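Local coordinates for peptidyl tryptophan dihydroxylase (Pseudomonas putida, PDB 7CTQ), which uses FAD as a flavoprotein monooxygenase to dihydroxylate a peptidyl tryptophan, a step essential for biogenesis of the tryptophylquinone cofactor of quinohemoprotein amine dehydrogenase, at residues Phe87-Arg91 and Gln92-Arg96; Ser271-Gly274 and Ile275-Ser278; Ala18-Ala21 and Ile22-Arg26; Ser222-Val225 and Thr226-Phe229. One frame throughout, in Å; residues are numbered along the deposited sequence. Where two conformers were deposited one is given.

Interaction 1. Residues Phe87-Arg91 and Gln92-Arg96; sequences FLLDR and QRFDR. With FAD (flavin-adenine dinucleotide), chain C.
D90 and R91 meet Q92 to D95 in a local strand-to-helix junction: strand 87-90 of the mixed sheet turns directly into helix 91-104, and D90 is the N-cap. Its carboxylate reaches forward to the first-turn amides, where OD1 accepts from Q92 N at 3.0 Å, the amide standing above the carboxylate plane rather than in it. D90 also has a salt bridge to R193. The first turn is closed by F94 N to D90 O. R91 carries the link to FAD, as part of the flavin pocket. Its chain, bent at both chi2 and chi3, brings the guanidinium alongside D95, which it grips side-on: NE at 3.2 Å and NH2 at 3.0 Å both reach D95 OD1, on its syn side and from opposite faces of the carboxylate, whose plane is turned 85° from the guanidinium. The second-shell D95 thereby fixes the rotation of a group whose other edges face the cofactor, and E44 adds a salt bridge to NH1. A leucine in place of R91 would probably leave D95 without its charge mate and the FAD phosphate oxygen O1A without this donor. On the apolar side L89 lies over F94, CD2 making a CH-pi contact 3.8 Å from the ring centroid, while helix 48-56 touches the same phenylalanine. On the cofactor, R91 NH2 meets FAD O1A at 2.9 Å, and R91 NH1 meets the ribityl hydroxyl oxygen O4' at 2.9 Å in a nearly straight bond (169°).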
loop_
_atom_site.group_PDB
_atom_site.type_symbol
_atom_site.label_atom_id
_atom_site.label_comp_id
_atom_site.label_asym_id
_atom_site.label_seq_id
_atom_site.Cartn_x
_atom_site.Cartn_y
_atom_site.Cartn_z
ATOM N N PHE A 87 0.172 -15.377 9.205
ATOM C CA PHE A 87 1.284 -16.098 8.613
ATOM C C PHE A 87 2.526 -15.215 8.625
ATOM O O PHE A 87 2.509 -14.074 9.102
ATOM C CB PHE A 87 0.932 -16.544 7.187
ATOM C CG PHE A 87 -0.288 -17.432 7.103
ATOM C CD1 PHE A 87 -0.168 -18.768 6.753
ATOM C CD2 PHE A 87 -1.556 -16.927 7.367
ATOM C CE1 PHE A 87 -1.284 -19.583 6.680
ATOM C CE2 PHE A 87 -2.672 -17.736 7.298
ATOM C CZ PHE A 87 -2.537 -19.065 6.953
ATOM N N LEU A 88 3.618 -15.764 8.106
ATOM C CA LEU A 88 4.842 -15.017 7.879
ATOM C C LEU A 88 5.194 -15.144 6.412
ATOM O O LEU A 88 5.030 -16.211 5.818
ATOM C CB LEU A 88 6.010 -15.526 8.744
ATOM C CG LEU A 88 5.724 -16.055 10.153
ATOM C CD1 LEU A 88 7.020 -16.507 10.813
ATOM C CD2 LEU A 88 5.003 -15.030 11.023
ATOM N N LEU A 89 5.657 -14.053 5.819
ATOM C CA LEU A 89 5.996 -14.038 4.403
ATOM C C LEU A 89 7.484 -13.778 4.266
ATOM O O LEU A 89 7.980 -12.750 4.733
ATOM C CB LEU A 89 5.199 -12.976 3.647
ATOM C CG LEU A 89 5.559 -12.984 2.165
ATOM C CD1 LEU A 89 4.878 -14.147 1.453
ATOM C CD2 LEU A 89 5.209 -11.665 1.522
ATOM N N ASP A 90 8.196 -14.696 3.626
ATOM C CA ASP A 90 9.625 -14.515 3.422
ATOM C C ASP A 90 9.808 -13.826 2.074
ATOM O O ASP A 90 9.614 -14.437 1.016
ATOM C CB ASP A 90 10.362 -15.850 3.515
ATOM C CG ASP A 90 11.685 -15.838 2.779
ATOM O OD1 ASP A 90 12.385 -14.804 2.798
ATOM O OD2 ASP A 90 12.031 -16.865 2.186
ATOM N N ARG A 91 10.162 -12.537 2.124
ATOM C CA ARG A 91 10.275 -11.723 0.922
ATOM C C ARG A 91 11.340 -12.237 -0.031
ATOM O O ARG A 91 11.253 -11.972 -1.236
ATOM C CB ARG A 91 10.566 -10.272 1.306
ATOM C CG ARG A 91 9.422 -9.608 2.058
ATOM C CD ARG A 91 8.145 -9.667 1.239
ATOM N NE ARG A 91 8.325 -9.067 -0.080
ATOM C CZ ARG A 91 8.012 -7.808 -0.371
ATOM N NH1 ARG A 91 7.495 -7.025 0.567
ATOM N NH2 ARG A 91 8.210 -7.333 -1.596
ATOM N N GLN A 92 12.341 -12.959 0.476
ATOM C CA GLN A 92 13.301 -13.620 -0.404
ATOM C C GLN A 92 12.593 -14.610 -1.323
ATOM O O GLN A 92 12.669 -14.502 -2.554
ATOM C CB GLN A 92 14.380 -14.324 0.421
ATOM C CG GLN A 92 14.938 -13.509 1.580
ATOM C CD GLN A 92 15.733 -14.362 2.559
ATOM O OE1 GLN A 92 15.339 -14.532 3.715
ATOM N NE2 GLN A 92 16.854 -14.906 2.096
ATOM N N ARG A 93 11.897 -15.592 -0.731
ATOM C CA ARG A 93 11.090 -16.518 -1.523
ATOM C C ARG A 93 10.070 -15.770 -2.367
ATOM O O ARG A 93 9.910 -16.060 -3.559
ATOM C CB ARG A 93 10.369 -17.524 -0.624
ATOM C CG ARG A 93 11.006 -18.912 -0.485
ATOM C CD ARG A 93 12.392 -18.776 0.113
ATOM N NE ARG A 93 12.864 -19.935 0.858
ATOM C CZ ARG A 93 14.088 -20.438 0.750
ATOM N NH1 ARG A 93 14.968 -19.891 -0.081
ATOM N NH2 ARG A 93 14.434 -21.489 1.477
ATOM N N PHE A 94 9.390 -14.789 -1.769
ATOM C CA PHE A 94 8.270 -14.115 -2.424
ATOM C C PHE A 94 8.697 -13.437 -3.723
ATOM O O PHE A 94 8.132 -13.699 -4.791
ATOM C CB PHE A 94 7.660 -13.102 -1.458
ATOM C CG PHE A 94 6.312 -12.605 -1.873
ATOM C CD1 PHE A 94 5.246 -13.480 -2.012
ATOM C CD2 PHE A 94 6.102 -11.260 -2.111
ATOM C CE1 PHE A 94 3.997 -13.019 -2.386
ATOM C CE2 PHE A 94 4.854 -10.793 -2.488
ATOM C CZ PHE A 94 3.803 -11.672 -2.624
ATOM N N ASP A 95 9.693 -12.551 -3.647
ATOM C CA ASP A 95 10.065 -11.762 -4.821
ATOM C C ASP A 95 10.647 -12.642 -5.918
ATOM O O ASP A 95 10.355 -12.442 -7.103
ATOM C CB ASP A 95 11.051 -10.657 -4.433
ATOM C CG ASP A 95 10.597 -9.868 -3.212
ATOM O OD1 ASP A 95 9.368 -9.750 -3.003
ATOM O OD2 ASP A 95 11.465 -9.371 -2.462
ATOM N N ARG A 96 11.481 -13.617 -5.547
ATOM C CA ARG A 96 11.952 -14.591 -6.524
ATOM C C ARG A 96 10.786 -15.370 -7.115
ATOM O O ARG A 96 10.794 -15.715 -8.301
ATOM C CB ARG A 96 12.969 -15.536 -5.881
ATOM C CG ARG A 96 14.375 -14.960 -5.719
ATOM C CD ARG A 96 15.380 -16.047 -5.311
ATOM N NE ARG A 96 15.519 -16.182 -3.859
ATOM C CZ ARG A 96 15.119 -17.242 -3.158
ATOM N NH1 ARG A 96 14.549 -18.273 -3.769
ATOM N NH2 ARG A 96 15.288 -17.272 -1.839
HETATM P PA FAD C . 8.677 -3.483 -3.231
HETATM O O1A FAD C . 8.008 -4.669 -2.657
HETATM O O2A FAD C . 9.724 -2.876 -2.309
HETATM O O5B FAD C . 9.210 -3.845 -4.655
HETATM C C5B FAD C . 10.231 -3.059 -5.298
HETATM C C4B FAD C . 11.014 -4.005 -6.170
HETATM O O4B FAD C . 11.902 -3.241 -7.018
HETATM C C3B FAD C . 11.888 -5.023 -5.431
HETATM O O3B FAD C . 11.851 -6.281 -6.100
HETATM C C2B FAD C . 13.277 -4.372 -5.462
HETATM O O2B FAD C . 14.345 -5.318 -5.454
HETATM C C1B FAD C . 13.231 -3.674 -6.822
HETATM N N9A FAD C . 14.130 -2.544 -7.013
HETATM C C8A FAD C . 14.488 -1.568 -6.127
HETATM N N7A FAD C . 15.314 -0.671 -6.606
HETATM C C5A FAD C . 15.542 -1.113 -7.897
HETATM C C6A FAD C . 16.348 -0.622 -8.944
HETATM N N6A FAD C . 17.105 0.471 -8.850
HETATM N N1A FAD C . 16.347 -1.298 -10.123
HETATM C C2A FAD C . 15.592 -2.394 -10.229
HETATM N N3A FAD C . 14.797 -2.947 -9.306
HETATM C C4A FAD C . 14.812 -2.258 -8.161
HETATM N N1 FAD C . 3.956 -5.153 4.525
HETATM C C2 FAD C . 3.223 -6.213 4.981
HETATM O O2 FAD C . 2.271 -6.666 4.344
HETATM N N3 FAD C . 3.554 -6.810 6.180
HETATM C C4 FAD C . 4.593 -6.442 7.011
HETATM O O4 FAD C . 4.800 -7.060 8.053
HETATM C C4X FAD C . 5.365 -5.316 6.523
HETATM N N5 FAD C . 6.365 -4.896 7.253
HETATM C C5X FAD C . 7.102 -3.819 6.788
HETATM C C6 FAD C . 8.169 -3.352 7.558
HETATM C C7 FAD C . 8.930 -2.263 7.144
HETATM C C7M FAD C . 10.075 -1.788 7.998
HETATM C C8 FAD C . 8.618 -1.621 5.934
HETATM C C8M FAD C . 9.427 -0.447 5.452
HETATM C C9 FAD C . 7.559 -2.087 5.162
HETATM C C9A FAD C . 6.798 -3.171 5.581
HETATM N N10 FAD C . 5.723 -3.668 4.816
HETATM C C10 FAD C . 4.970 -4.733 5.268
HETATM C "C1'" FAD C . 5.334 -3.003 3.571
HETATM C "C2'" FAD C . 5.729 -3.753 2.310
HETATM O "O2'" FAD C . 7.108 -4.119 2.331
HETATM C "C3'" FAD C . 5.454 -2.845 1.113
HETATM O "O3'" FAD C . 4.150 -2.300 1.276
HETATM C "C4'" FAD C . 5.521 -3.512 -0.257
HETATM O "O4'" FAD C . 6.633 -4.407 -0.346
HETATM C "C5'" FAD C . 5.593 -2.477 -1.355
HETATM O "O5'" FAD C . 5.454 -3.142 -2.619
HETATM P P FAD C . 6.090 -2.548 -3.911
HETATM O O1P FAD C . 5.470 -1.158 -4.116
HETATM O O2P FAD C . 5.975 -3.508 -5.044
HETATM O O3P FAD C . 7.611 -2.340 -3.506
#

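Interaction 2. Residues Ser271-Gly274 and Ile275-Ser278. With FAD (flavin-adenine dinucleotide), chain C.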
loop_
_atom_site.group_PDB
_atom_site.type_symbol
_atom_site.label_atom_id
_atom_site.label_comp_id
_atom_site.label_asym_id
_atom_site.label_seq_id
_atom_site.Cartn_x
_atom_site.Cartn_y
_atom_site.Cartn_z
ATOM N N SER A 271 0.316 -1.710 10.602
ATOM C CA SER A 271 -0.927 -2.422 10.315
ATOM C C SER A 271 -0.702 -3.904 10.040
ATOM O O SER A 271 -1.651 -4.690 10.134
ATOM C CB SER A 271 -1.642 -1.793 9.122
ATOM O OG SER A 271 -0.938 -2.085 7.919
ATOM N N GLY A 272 0.524 -4.302 9.719
ATOM C CA GLY A 272 0.742 -5.642 9.214
ATOM C C GLY A 272 0.063 -5.887 7.889
ATOM O O GLY A 272 -0.222 -7.038 7.546
ATOM N N ASN A 273 -0.201 -4.818 7.124
ATOM C CA ASN A 273 -1.041 -4.898 5.937
ATOM C C ASN A 273 -0.446 -4.141 4.760
ATOM O O ASN A 273 -1.176 -3.814 3.819
ATOM C CB ASN A 273 -2.434 -4.350 6.236
ATOM C CG ASN A 273 -3.425 -5.438 6.554
ATOM O OD1 ASN A 273 -4.220 -5.833 5.701
ATOM N ND2 ASN A 273 -3.387 -5.936 7.790
ATOM N N GLY A 274 0.862 -3.871 4.776
ATOM C CA GLY A 274 1.447 -3.011 3.759
ATOM C C GLY A 274 1.318 -3.566 2.354
ATOM O O GLY A 274 1.034 -2.826 1.405
ATOM N N ILE A 275 1.517 -4.878 2.196
ATOM C CA ILE A 275 1.446 -5.470 0.862
ATOM C C ILE A 275 0.053 -5.275 0.271
ATOM O O ILE A 275 -0.097 -4.956 -0.919
ATOM C CB ILE A 275 1.850 -6.956 0.910
ATOM C CG1 ILE A 275 3.370 -7.082 1.098
ATOM C CG2 ILE A 275 1.442 -7.643 -0.361
ATOM C CD1 ILE A 275 3.831 -8.452 1.583
ATOM N N PHE A 276 -0.981 -5.439 1.096
ATOM C CA PHE A 276 -2.346 -5.213 0.633
ATOM C C PHE A 276 -2.549 -3.759 0.227
ATOM O O PHE A 276 -3.183 -3.470 -0.798
ATOM C CB PHE A 276 -3.336 -5.604 1.731
ATOM C CG PHE A 276 -4.772 -5.306 1.393
ATOM C CD1 PHE A 276 -5.571 -6.272 0.803
ATOM C CD2 PHE A 276 -5.328 -4.058 1.670
ATOM C CE1 PHE A 276 -6.902 -5.999 0.489
ATOM C CE2 PHE A 276 -6.652 -3.781 1.363
ATOM C CZ PHE A 276 -7.440 -4.750 0.770
ATOM N N GLN A 277 -2.041 -2.834 1.040
ATOM C CA GLN A 277 -2.179 -1.413 0.752
ATOM C C GLN A 277 -1.436 -1.032 -0.522
ATOM O O GLN A 277 -1.898 -0.172 -1.286
ATOM C CB GLN A 277 -1.690 -0.620 1.951
ATOM C CG GLN A 277 -2.508 -0.936 3.184
ATOM C CD GLN A 277 -1.921 -0.357 4.435
ATOM O OE1 GLN A 277 -0.791 0.117 4.428
ATOM N NE2 GLN A 277 -2.678 -0.393 5.522
ATOM N N SER A 278 -0.294 -1.676 -0.783
ATOM C CA SER A 278 0.421 -1.428 -2.030
ATOM C C SER A 278 -0.337 -1.994 -3.220
ATOM O O SER A 278 -0.354 -1.388 -4.298
ATOM C CB SER A 278 1.828 -2.018 -1.946
ATOM O OG SER A 278 2.286 -1.997 -0.604
HETATM P PA FAD C . 8.677 -3.483 -3.231
HETATM O O1A FAD C . 8.008 -4.669 -2.657
HETATM O O2A FAD C . 9.724 -2.876 -2.309
HETATM O O5B FAD C . 9.210 -3.845 -4.655
HETATM C C5B FAD C . 10.231 -3.059 -5.298
HETATM C C4B FAD C . 11.014 -4.005 -6.170
HETATM O O4B FAD C . 11.902 -3.241 -7.018
HETATM C C3B FAD C . 11.888 -5.023 -5.431
HETATM O O3B FAD C . 11.851 -6.281 -6.100
HETATM C C2B FAD C . 13.277 -4.372 -5.462
HETATM O O2B FAD C . 14.345 -5.318 -5.454
HETATM C C1B FAD C . 13.231 -3.674 -6.822
HETATM N N9A FAD C . 14.130 -2.544 -7.013
HETATM C C8A FAD C . 14.488 -1.568 -6.127
HETATM N N7A FAD C . 15.314 -0.671 -6.606
HETATM C C5A FAD C . 15.542 -1.113 -7.897
HETATM C C6A FAD C . 16.348 -0.622 -8.944
HETATM N N6A FAD C . 17.105 0.471 -8.850
HETATM N N1A FAD C . 16.347 -1.298 -10.123
HETATM C C2A FAD C . 15.592 -2.394 -10.229
HETATM N N3A FAD C . 14.797 -2.947 -9.306
HETATM C C4A FAD C . 14.812 -2.258 -8.161
HETATM N N1 FAD C . 3.956 -5.153 4.525
HETATM C C2 FAD C . 3.223 -6.213 4.981
HETATM O O2 FAD C . 2.271 -6.666 4.344
HETATM N N3 FAD C . 3.554 -6.810 6.180
HETATM C C4 FAD C . 4.593 -6.442 7.011
HETATM O O4 FAD C . 4.800 -7.060 8.053
HETATM C C4X FAD C . 5.365 -5.316 6.523
HETATM N N5 FAD C . 6.365 -4.896 7.253
HETATM C C5X FAD C . 7.102 -3.819 6.788
HETATM C C6 FAD C . 8.169 -3.352 7.558
HETATM C C7 FAD C . 8.930 -2.263 7.144
HETATM C C7M FAD C . 10.075 -1.788 7.998
HETATM C C8 FAD C . 8.618 -1.621 5.934
HETATM C C8M FAD C . 9.427 -0.447 5.452
HETATM C C9 FAD C . 7.559 -2.087 5.162
HETATM C C9A FAD C . 6.798 -3.171 5.581
HETATM N N10 FAD C . 5.723 -3.668 4.816
HETATM C C10 FAD C . 4.970 -4.733 5.268
HETATM C "C1'" FAD C . 5.334 -3.003 3.571
HETATM C "C2'" FAD C . 5.729 -3.753 2.310
HETATM O "O2'" FAD C . 7.108 -4.119 2.331
HETATM C "C3'" FAD C . 5.454 -2.845 1.113
HETATM O "O3'" FAD C . 4.150 -2.300 1.276
HETATM C "C4'" FAD C . 5.521 -3.512 -0.257
HETATM O "O4'" FAD C . 6.633 -4.407 -0.346
HETATM C "C5'" FAD C . 5.593 -2.477 -1.355
HETATM O "O5'" FAD C . 5.454 -3.142 -2.619
HETATM P P FAD C . 6.090 -2.548 -3.911
HETATM O O1P FAD C . 5.470 -1.158 -4.116
HETATM O O2P FAD C . 5.975 -3.508 -5.044
HETATM O O3P FAD C . 7.611 -2.340 -3.506
HETATM O O HOH W 1 0.856 -0.462 6.665
#
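G274 and S278 form the tight end of this turn, and S271 with Q277 the looser, watered end. G274 O accepts from S278 N at 2.8 Å. In the conformer given, S278 OG also donates to G274 O, from above the carbonyl plane and at a very short 2.5 Å, and accepts from the flavin ribityl hydroxyl FAD O3' at 2.7 Å; both hold for that conformer alone. G274 itself has no room for a side chain, since a CB would run into FAD C1'. This is the N-terminal turn of helix 274-282, with N273 at the N-cap position, and it presents its start to the isoalloxazine: I275 N gives a nearly straight bond (172°) to FAD O2 at 2.9 Å, an arrangement that could help to stabilise negative charge on the pyrimidine end of a reduced flavin. I275 CG1 and CD1 lie against the same oxygen. Q277 CG, from which the chain runs on extended, still lies close on N273 O, but beyond it the fit slackens: the amide meets S271 through water 1, which bridges S271 OG and Q277 OE1, 2.8 Å from the latter. A valine in place of Q277 would probably leave that water without its amide partner and S271 without its bridged link to the helix. Before the helix, N273 ND2 holds S271 O at 3.2 Å, in the plane of its own amide.

Interaction 3. Residues Ala18-Ala21 and Ile22-Arg26; sequences AATA and IGLRR
Four successive i to i+4 backbone bonds join A18-A21 to I22-R26, from I22 N to A18 O at 3.1 Å through R25 N to A21 O at 3.0 Å, all close to straight, the pattern of a regular alpha-helix. These residues make up most of helix 15-27, the helix of the beta-alpha-beta unit made with strands 8-11 and 31-35; it follows a glycine-rich turn consistent with the GxGxxG dinucleotide-binding motif of Rossmann-type FAD proteins. The alanines A18 and A21 face neighbouring elements: both, with I22, touch L102 of helix 91-104, and A21 also rests on V31 and V33 of strand 31-35. I22 sends CG1 back along the helix, beside its own backbone N (chi1 -62°), so that this carbon lies 3.3 Å from A18 O, while its side chain also meets L59. T20 and L24, one turn apart, point the same way and lie alongside each other; both reach I289 of helix 285-294. The T20 hydroxyl turns back instead to A16 O, a hydrogen bond within the helix that satisfies the polar branch and leaves CG2 for the apolar side. Farther along, R25 curls away with bends at chi2 and chi3, laying CG over A21 O at 3.4 Å before its guanidinium binds two carbonyls, NE hydrogen-bonding to A105 O and NH1 to Y29 O. The touch between T20 and L24 is light: T20 CG2 meets L24 CD1 at 4.0 Å.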
loop_
_atom_site.group_PDB
_atom_site.type_symbol
_atom_site.label_atom_id
_atom_site.label_comp_id
_atom_site.label_asym_id
_atom_site.label_seq_id
_atom_site.Cartn_x
_atom_site.Cartn_y
_atom_site.Cartn_z
ATOM N N ALA A 18 4.323 -6.148 -10.119
ATOM C CA ALA A 18 3.789 -7.411 -10.629
ATOM C C ALA A 18 2.292 -7.307 -10.885
ATOM O O ALA A 18 1.803 -7.695 -11.956
ATOM C CB ALA A 18 4.088 -8.538 -9.644
ATOM N N ALA A 19 1.548 -6.785 -9.903
ATOM C CA ALA A 19 0.109 -6.606 -10.047
ATOM C C ALA A 19 -0.226 -5.788 -11.286
ATOM O O ALA A 19 -1.063 -6.188 -12.102
ATOM C CB ALA A 19 -0.450 -5.936 -8.788
ATOM N N THR A 20 0.439 -4.644 -11.455
ATOM C CA THR A 20 0.144 -3.762 -12.580
ATOM C C THR A 20 0.423 -4.451 -13.911
ATOM O O THR A 20 -0.395 -4.395 -14.843
ATOM C CB THR A 20 0.965 -2.474 -12.450
ATOM O OG1 THR A 20 0.644 -1.832 -11.209
ATOM C CG2 THR A 20 0.688 -1.529 -13.609
ATOM N N ALA A 21 1.579 -5.109 -14.010
ATOM C CA ALA A 21 1.951 -5.854 -15.212
ATOM C C ALA A 21 0.867 -6.844 -15.627
ATOM O O ALA A 21 0.469 -6.899 -16.801
ATOM C CB ALA A 21 3.274 -6.584 -14.970
ATOM N N ILE A 22 0.378 -7.639 -14.672
ATOM C CA ILE A 22 -0.620 -8.646 -14.999
ATOM C C ILE A 22 -1.920 -7.983 -15.421
ATOM O O ILE A 22 -2.591 -8.441 -16.356
ATOM C CB ILE A 22 -0.820 -9.602 -13.812
ATOM C CG1 ILE A 22 0.493 -10.331 -13.524
ATOM C CG2 ILE A 22 -1.953 -10.593 -14.100
ATOM C CD1 ILE A 22 0.407 -11.319 -12.409
ATOM N N GLY A 23 -2.284 -6.882 -14.759
ATOM C CA GLY A 23 -3.469 -6.152 -15.171
ATOM C C GLY A 23 -3.372 -5.676 -16.603
ATOM O O GLY A 23 -4.346 -5.739 -17.359
ATOM N N LEU A 24 -2.189 -5.209 -17.004
ATOM C CA LEU A 24 -2.025 -4.735 -18.376
ATOM C C LEU A 24 -2.141 -5.890 -19.367
ATOM O O LEU A 24 -2.767 -5.745 -20.426
ATOM C CB LEU A 24 -0.690 -4.010 -18.516
ATOM C CG LEU A 24 -0.597 -2.698 -17.734
ATOM C CD1 LEU A 24 0.832 -2.323 -17.536
ATOM C CD2 LEU A 24 -1.338 -1.611 -18.473
ATOM N N ARG A 25 -1.562 -7.045 -19.026
ATOM C CA ARG A 25 -1.746 -8.265 -19.814
ATOM C C ARG A 25 -3.225 -8.576 -20.041
ATOM O O ARG A 25 -3.643 -8.882 -21.164
ATOM C CB ARG A 25 -1.064 -9.440 -19.111
ATOM C CG ARG A 25 0.450 -9.375 -19.151
ATOM C CD ARG A 25 0.943 -9.402 -20.591
ATOM N NE ARG A 25 0.765 -10.719 -21.197
ATOM C CZ ARG A 25 0.448 -10.922 -22.472
ATOM N NH1 ARG A 25 0.274 -9.887 -23.292
ATOM N NH2 ARG A 25 0.309 -12.165 -22.923
ATOM N N ARG A 26 -4.030 -8.519 -18.972
ATOM C CA ARG A 26 -5.453 -8.812 -19.098
ATOM C C ARG A 26 -6.178 -7.793 -19.966
ATOM O O ARG A 26 -7.226 -8.120 -20.537
ATOM C CB ARG A 26 -6.100 -8.876 -17.716
ATOM C CG ARG A 26 -5.385 -9.845 -16.771
ATOM C CD ARG A 26 -6.351 -10.461 -15.771
ATOM N NE ARG A 26 -7.252 -9.454 -15.223
ATOM C CZ ARG A 26 -8.334 -9.731 -14.504
ATOM N NH1 ARG A 26 -8.661 -10.994 -14.246
ATOM N NH2 ARG A 26 -9.087 -8.737 -14.044
#

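Interaction 4. Residues Ser222-Val225 and Thr226-Phe229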
loop_
_atom_site.group_PDB
_atom_site.type_symbol
_atom_site.label_atom_id
_atom_site.label_comp_id
_atom_site.label_asym_id
_atom_site.label_seq_id
_atom_site.Cartn_x
_atom_site.Cartn_y
_atom_site.Cartn_z
ATOM N N SER A 222 14.602 -7.319 26.240
ATOM C CA SER A 222 13.255 -7.799 25.952
ATOM C C SER A 222 13.083 -9.239 26.420
ATOM O O SER A 222 13.761 -10.143 25.913
ATOM C CB SER A 222 12.951 -7.697 24.457
ATOM O OG SER A 222 11.726 -8.352 24.159
ATOM N N ALA A 223 12.158 -9.456 27.367
ATOM C CA ALA A 223 11.836 -10.820 27.792
ATOM C C ALA A 223 11.218 -11.626 26.659
ATOM O O ALA A 223 11.377 -12.852 26.603
ATOM C CB ALA A 223 10.895 -10.796 29.000
ATOM N N LEU A 224 10.519 -10.952 25.743
ATOM C CA LEU A 224 9.970 -11.624 24.572
ATOM C C LEU A 224 11.077 -12.171 23.680
ATOM O O LEU A 224 10.996 -13.312 23.212
ATOM C CB LEU A 224 9.081 -10.650 23.794
ATOM C CG LEU A 224 7.771 -11.144 23.194
ATOM C CD1 LEU A 224 7.115 -12.206 24.072
ATOM C CD2 LEU A 224 6.846 -9.956 23.024
ATOM N N VAL A 225 12.118 -11.371 23.430
ATOM C CA VAL A 225 13.259 -11.851 22.649
ATOM C C VAL A 225 13.861 -13.099 23.296
ATOM O O VAL A 225 14.193 -14.079 22.611
ATOM C CB VAL A 225 14.306 -10.726 22.491
ATOM C CG1 VAL A 225 15.627 -11.284 22.005
ATOM C CG2 VAL A 225 13.810 -9.654 21.523
ATOM N N THR A 226 13.978 -13.099 24.627
ATOM C CA THR A 226 14.591 -14.229 25.331
ATOM C C THR A 226 13.775 -15.502 25.139
ATOM O O THR A 226 14.317 -16.556 24.780
ATOM C CB THR A 226 14.739 -13.904 26.822
ATOM O OG1 THR A 226 15.635 -12.798 26.993
ATOM C CG2 THR A 226 15.296 -15.098 27.577
ATOM N N GLU A 227 12.461 -15.412 25.366
ATOM C CA GLU A 227 11.580 -16.564 25.202
ATOM C C GLU A 227 11.639 -17.109 23.785
ATOM O O GLU A 227 11.882 -18.302 23.573
ATOM C CB GLU A 227 10.146 -16.174 25.561
ATOM C CG GLU A 227 9.195 -17.355 25.673
ATOM C CD GLU A 227 7.986 -17.064 26.546
ATOM O OE1 GLU A 227 7.459 -18.011 27.174
ATOM O OE2 GLU A 227 7.557 -15.889 26.596
ATOM N N LEU A 228 11.435 -16.238 22.795
ATOM C CA LEU A 228 11.281 -16.689 21.416
ATOM C C LEU A 228 12.580 -17.204 20.811
ATOM O O LEU A 228 12.545 -18.086 19.943
ATOM C CB LEU A 228 10.738 -15.551 20.552
ATOM C CG LEU A 228 9.259 -15.680 20.199
ATOM C CD1 LEU A 228 8.414 -15.362 21.423
ATOM C CD2 LEU A 228 8.896 -14.785 19.023
ATOM N N PHE A 229 13.725 -16.658 21.215
ATOM C CA PHE A 229 14.995 -16.959 20.566
ATOM C C PHE A 229 15.944 -17.586 21.577
ATOM O O PHE A 229 16.252 -16.980 22.610
ATOM C CB PHE A 229 15.621 -15.700 19.961
ATOM C CG PHE A 229 14.716 -14.962 19.016
ATOM C CD1 PHE A 229 14.585 -15.373 17.700
ATOM C CD2 PHE A 229 14.008 -13.853 19.443
ATOM C CE1 PHE A 229 13.755 -14.690 16.821
ATOM C CE2 PHE A 229 13.172 -13.162 18.575
ATOM C CZ PHE A 229 13.048 -13.581 17.259
HETATM O O HOH W 2 16.885 -10.974 25.216
#
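V225 holds CG1 trans to its backbone N (chi1 166°), which directs this methyl at F229, and F229 swings its ring back beside its own N (chi1 -55°), bringing CD2 to 4.0 Å from V225 CG1. The ring edge also faces the V225 backbone, with F229 CD2 3.2 Å from V225 O, the same carbonyl that accepts from F229 N at 3.0 Å. F229, the first residue to leave helical phi/psi, keeps its ring against the last turn. The other end is capped by S222: its OG accepts from V225 N at 3.1 Å in a fairly straight bond (165°), and the same hydroxyl is hydrogen-bonded to E177. On the exposed flank T226 OG1 binds water 2 at 2.8 Å, and that water gives a weak bond to S222 O. L224 and L228 make a loose apolar pair one turn apart, CD1 to CD1 at 4.3 Å. The short helix 223-228 packs against strands of the branched mixed sheet: L224 and L228 cover strands 67-76 and 173-179, V225 and F229 lie on M186 of strand 182-188 and on strand 193-201, and the F229 ring meets that of W165 in strand 158-166.

How the interactions relate
All four contacts are local and follow one another along the chain, none nested in or crossing another. From the N terminus, interaction 3 comes first, inside the helix between strands 8-11 and 31-35. Interaction 1 follows, at the turn from strand 87-90 into helix 91-104, and L102 of that helix packs on interaction 3. Interaction 4 packs on other strands of the mixed sheet that contains strand 87-90, its centre about 24 Å from that of interaction 1. Interaction 2 comes last, where a loop enters helix 274-282. Interactions 1 and 2 touch directly, L89 CD2 to I275 CD1 at 3.5 Å, and both hold FAD.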